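Long-range contact in glutathione S-transferase domain (Xanthobacter autotrophicus, PDB 4HZ2), which binds glutathione and probably acts as a glutathione-dependent transferase: residues H123-S135 with L183-F195. Sequence-based numbering, arbitrary orientation.
Sequences HEPYIAVARYLKS and LFAYTHRAEEADF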
# COMPACT_ATOMS: atom_id res chain seq x y z
N HIS B 123 -5.87 -5.66 3.40
CA HIS B 123 -6.64 -5.57 4.63
C HIS B 123 -7.59 -4.37 4.59
O HIS B 123 -8.82 -4.54 4.62
CB HIS B 123 -5.66 -5.51 5.81
CG HIS B 123 -6.28 -5.39 7.17
ND1 HIS B 123 -6.73 -4.18 7.70
CD2 HIS B 123 -6.42 -6.31 8.17
CE1 HIS B 123 -7.15 -4.38 8.94
NE2 HIS B 123 -6.95 -5.66 9.26
N GLU B 124 -7.01 -3.17 4.48
CA GLU B 124 -7.82 -1.94 4.45
C GLU B 124 -8.96 -1.99 3.41
O GLU B 124 -10.10 -1.63 3.72
CB GLU B 124 -6.91 -0.72 4.21
CG GLU B 124 -7.51 0.60 4.70
CD GLU B 124 -8.32 1.32 3.65
OE1 GLU B 124 -8.53 0.74 2.55
OE2 GLU B 124 -8.77 2.45 3.90
N PRO B 125 -8.66 -2.41 2.16
CA PRO B 125 -9.74 -2.35 1.15
C PRO B 125 -10.96 -3.21 1.43
O PRO B 125 -11.98 -3.07 0.75
CB PRO B 125 -9.04 -2.80 -0.15
CG PRO B 125 -7.59 -2.54 0.10
CD PRO B 125 -7.37 -2.83 1.57
N TYR B 126 -10.87 -4.09 2.43
CA TYR B 126 -11.98 -4.99 2.78
C TYR B 126 -12.59 -4.64 4.12
O TYR B 126 -13.81 -4.55 4.26
CB TYR B 126 -11.53 -6.46 2.73
CG TYR B 126 -10.84 -6.72 1.42
CD1 TYR B 126 -11.54 -6.58 0.21
CD2 TYR B 126 -9.49 -7.01 1.37
CE1 TYR B 126 -10.90 -6.74 -1.00
CE2 TYR B 126 -8.85 -7.21 0.16
CZ TYR B 126 -9.55 -7.06 -1.02
OH TYR B 126 -8.91 -7.26 -2.21
N ILE B 127 -11.73 -4.44 5.12
CA ILE B 127 -12.17 -4.14 6.50
C ILE B 127 -12.66 -2.70 6.62
O ILE B 127 -13.75 -2.45 7.10
CB ILE B 127 -11.03 -4.37 7.54
CG1 ILE B 127 -10.43 -5.78 7.38
CG2 ILE B 127 -11.54 -4.16 8.96
CD1 ILE B 127 -11.39 -6.90 7.72
N ALA B 128 -11.84 -1.77 6.16
CA ALA B 128 -12.23 -0.37 6.26
C ALA B 128 -13.45 -0.12 5.39
O ALA B 128 -14.40 0.56 5.80
CB ALA B 128 -11.08 0.51 5.85
N VAL B 129 -13.43 -0.67 4.18
CA VAL B 129 -14.54 -0.46 3.25
C VAL B 129 -15.86 -1.06 3.76
O VAL B 129 -16.90 -0.39 3.71
CB VAL B 129 -14.19 -0.96 1.84
CG1 VAL B 129 -15.40 -0.88 0.91
CG2 VAL B 129 -13.00 -0.15 1.30
N ALA B 130 -15.83 -2.30 4.26
CA ALA B 130 -17.06 -2.90 4.80
C ALA B 130 -17.61 -2.09 5.99
O ALA B 130 -18.81 -1.88 6.10
CB ALA B 130 -16.83 -4.35 5.21
N ARG B 131 -16.72 -1.65 6.88
CA ARG B 131 -17.14 -0.78 8.00
C ARG B 131 -17.79 0.52 7.48
O ARG B 131 -18.82 0.98 7.99
CB ARG B 131 -15.97 -0.48 8.94
CG ARG B 131 -16.21 0.70 9.90
CD ARG B 131 -15.08 0.70 10.91
NE ARG B 131 -15.08 1.75 11.93
CZ ARG B 131 -14.55 2.95 11.76
NH1 ARG B 131 -14.05 3.29 10.56
NH2 ARG B 131 -14.52 3.83 12.78
N TYR B 132 -17.19 1.11 6.44
CA TYR B 132 -17.72 2.31 5.84
C TYR B 132 -19.12 2.11 5.25
O TYR B 132 -20.07 2.84 5.55
CB TYR B 132 -16.75 2.81 4.77
CG TYR B 132 -17.17 4.12 4.16
CD1 TYR B 132 -17.03 5.31 4.87
CD2 TYR B 132 -17.71 4.18 2.89
CE1 TYR B 132 -17.41 6.52 4.32
CE2 TYR B 132 -18.10 5.37 2.33
CZ TYR B 132 -17.94 6.54 3.05
OH TYR B 132 -18.33 7.73 2.49
N LEU B 133 -19.27 1.03 4.47
CA LEU B 133 -20.55 0.78 3.81
C LEU B 133 -21.65 0.36 4.79
O LEU B 133 -22.78 0.80 4.65
CB LEU B 133 -20.42 -0.26 2.69
CG LEU B 133 -19.44 0.08 1.57
CD1 LEU B 133 -19.30 -1.09 0.61
CD2 LEU B 133 -19.87 1.35 0.81
N LYS B 134 -21.31 -0.49 5.78
CA LYS B 134 -22.31 -1.02 6.74
C LYS B 134 -22.64 -0.07 7.88
O LYS B 134 -23.82 0.12 8.23
CB LYS B 134 -21.81 -2.30 7.39
CG LYS B 134 -21.72 -3.52 6.49
CD LYS B 134 -21.12 -4.66 7.30
CE LYS B 134 -20.97 -5.90 6.45
NZ LYS B 134 -22.28 -6.59 6.28
N SER B 135 -21.61 0.49 8.49
CA SER B 135 -21.78 1.24 9.75
C SER B 135 -21.66 2.76 9.59
O SER B 135 -22.11 3.52 10.46
CB SER B 135 -20.79 0.71 10.79
OG SER B 135 -21.09 -0.66 11.10
N LEU B 183 -2.31 -1.68 11.51
CA LEU B 183 -3.34 -2.73 11.43
C LEU B 183 -4.37 -2.61 12.56
O LEU B 183 -5.51 -3.11 12.43
CB LEU B 183 -2.71 -4.13 11.36
CG LEU B 183 -2.17 -4.41 9.93
CD1 LEU B 183 -0.97 -5.33 9.91
CD2 LEU B 183 -3.26 -4.89 8.98
N PHE B 184 -4.00 -1.92 13.64
CA PHE B 184 -4.94 -1.71 14.74
C PHE B 184 -6.04 -0.72 14.32
O PHE B 184 -7.20 -0.85 14.73
CB PHE B 184 -4.20 -1.21 15.97
CG PHE B 184 -5.07 -0.97 17.17
CD1 PHE B 184 -5.27 -1.98 18.11
CD2 PHE B 184 -5.67 0.29 17.39
CE1 PHE B 184 -6.02 -1.74 19.25
CE2 PHE B 184 -6.43 0.52 18.53
CZ PHE B 184 -6.61 -0.50 19.45
N ALA B 185 -5.66 0.26 13.48
CA ALA B 185 -6.54 1.37 13.11
C ALA B 185 -7.96 0.90 12.79
O ALA B 185 -8.92 1.40 13.36
CB ALA B 185 -5.93 2.14 11.93
N TYR B 186 -8.09 -0.04 11.85
CA TYR B 186 -9.42 -0.59 11.54
C TYR B 186 -9.75 -1.88 12.26
O TYR B 186 -10.92 -2.16 12.53
CB TYR B 186 -9.59 -0.76 10.03
CG TYR B 186 -9.70 0.57 9.33
CD1 TYR B 186 -10.90 1.29 9.34
CD2 TYR B 186 -8.61 1.11 8.68
CE1 TYR B 186 -11.02 2.51 8.69
CE2 TYR B 186 -8.71 2.33 8.03
CZ TYR B 186 -9.91 3.03 8.05
OH TYR B 186 -10.01 4.24 7.41
N THR B 187 -8.73 -2.68 12.59
CA THR B 187 -9.02 -4.00 13.19
C THR B 187 -9.71 -3.82 14.53
O THR B 187 -10.59 -4.63 14.89
CB THR B 187 -7.76 -4.89 13.33
OG1 THR B 187 -7.13 -5.01 12.04
CG2 THR B 187 -8.14 -6.30 13.78
N HIS B 188 -9.34 -2.79 15.30
CA HIS B 188 -9.98 -2.62 16.63
C HIS B 188 -11.47 -2.34 16.53
O HIS B 188 -12.21 -2.55 17.48
CB HIS B 188 -9.24 -1.63 17.55
CG HIS B 188 -9.58 -0.18 17.35
ND1 HIS B 188 -9.10 0.56 16.28
CD2 HIS B 188 -10.27 0.69 18.14
CE1 HIS B 188 -9.50 1.83 16.41
NE2 HIS B 188 -10.22 1.93 17.52
N ARG B 189 -11.91 -1.90 15.35
CA ARG B 189 -13.32 -1.60 15.13
C ARG B 189 -13.93 -2.61 14.15
O ARG B 189 -14.92 -2.33 13.48
CB ARG B 189 -13.48 -0.16 14.61
CG ARG B 189 -12.92 0.92 15.55
CD ARG B 189 -13.45 0.85 16.97
NE ARG B 189 -14.91 0.90 16.95
CZ ARG B 189 -15.72 0.11 17.66
NH1 ARG B 189 -15.24 -0.78 18.52
NH2 ARG B 189 -17.04 0.22 17.52
N ALA B 190 -13.35 -3.81 14.07
CA ALA B 190 -13.77 -4.79 13.06
C ALA B 190 -15.24 -5.20 13.23
O ALA B 190 -15.89 -5.63 12.26
CB ALA B 190 -12.86 -6.00 13.13
N GLU B 191 -15.78 -5.10 14.45
CA GLU B 191 -17.19 -5.42 14.67
C GLU B 191 -18.10 -4.58 13.77
O GLU B 191 -19.18 -5.03 13.35
CB GLU B 191 -17.57 -5.26 16.15
CG GLU B 191 -17.62 -3.80 16.60
CD GLU B 191 -17.74 -3.63 18.10
OE1 GLU B 191 -16.84 -3.01 18.70
OE2 GLU B 191 -18.74 -4.12 18.68
N GLU B 192 -17.69 -3.36 13.47
CA GLU B 192 -18.47 -2.47 12.59
C GLU B 192 -18.40 -2.88 11.11
O GLU B 192 -19.18 -2.38 10.28
CB GLU B 192 -18.10 -0.98 12.79
CG GLU B 192 -18.52 -0.48 14.16
CD GLU B 192 -17.98 0.89 14.51
OE1 GLU B 192 -17.02 1.36 13.88
OE2 GLU B 192 -18.51 1.50 15.45
N ALA B 193 -17.50 -3.81 10.81
CA ALA B 193 -17.39 -4.39 9.48
C ALA B 193 -18.00 -5.79 9.48
O ALA B 193 -17.81 -6.55 8.54
CB ALA B 193 -15.93 -4.44 9.02
N ASP B 194 -18.71 -6.11 10.55
CA ASP B 194 -19.39 -7.40 10.72
C ASP B 194 -18.40 -8.57 10.86
O ASP B 194 -18.69 -9.71 10.43
CB ASP B 194 -20.40 -7.65 9.60
CG ASP B 194 -21.78 -7.07 9.91
OD1 ASP B 194 -21.97 -6.41 10.95
OD2 ASP B 194 -22.70 -7.29 9.09
N PHE B 195 -17.24 -8.29 11.48
CA PHE B 195 -16.30 -9.35 11.86
C PHE B 195 -16.33 -9.57 13.36
O PHE B 195 -16.19 -8.63 14.15
CB PHE B 195 -14.86 -9.04 11.40
CG PHE B 195 -14.68 -9.06 9.91
CD1 PHE B 195 -14.54 -10.26 9.22
CD2 PHE B 195 -14.67 -7.88 9.19
CE1 PHE B 195 -14.38 -10.27 7.84
CE2 PHE B 195 -14.50 -7.86 7.83
CZ PHE B 195 -14.37 -9.06 7.14
O HOH W 1 -15.73 3.20 15.39
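Tyr186 inserts its ring as a knob among Glu124, Ile127, Ala128 and Arg131, joining two helices of the all-helical glutathione S-transferase C-terminal domain. Packing is tight here: Ala128 CB stands 3.4 Å from the ring centroid and 7° off its normal, a CH-pi contact, while Arg131 NH1 meets the ring edge at CE1. Tyr186 also touches bound glutathione, and its OH accepts from the backbone N of glutathione-binding Asn33. Leu183 CD2 and Ile127 CG1, each in one of two conformers, sit 3.5 and 3.8 Å above opposite faces of the His123 ring. With CG anti to the backbone N (chi1 164°), extended Arg131 runs alongside Glu192, and its NE forms a salt bridge to OE1 (2.8 Å, N-H...O angle 151°). A water accepts from Arg131 NH2 and Arg189 NE and donates to OE1. A leucine replacing Arg131 would probably leave Glu192 OE1 without its guanidinium partner, though Arg189 stays on OE2, and the water short of one donor. Toward solvent the contact thins: Lys134 NZ forms a salt bridge to Asp194 OD2 (2.9 Å, one of two conformers), from above the carboxylate plane. Ser135 OG donates to Glu192 O at 2.7 Å, in the carbonyl plane on a lone pair.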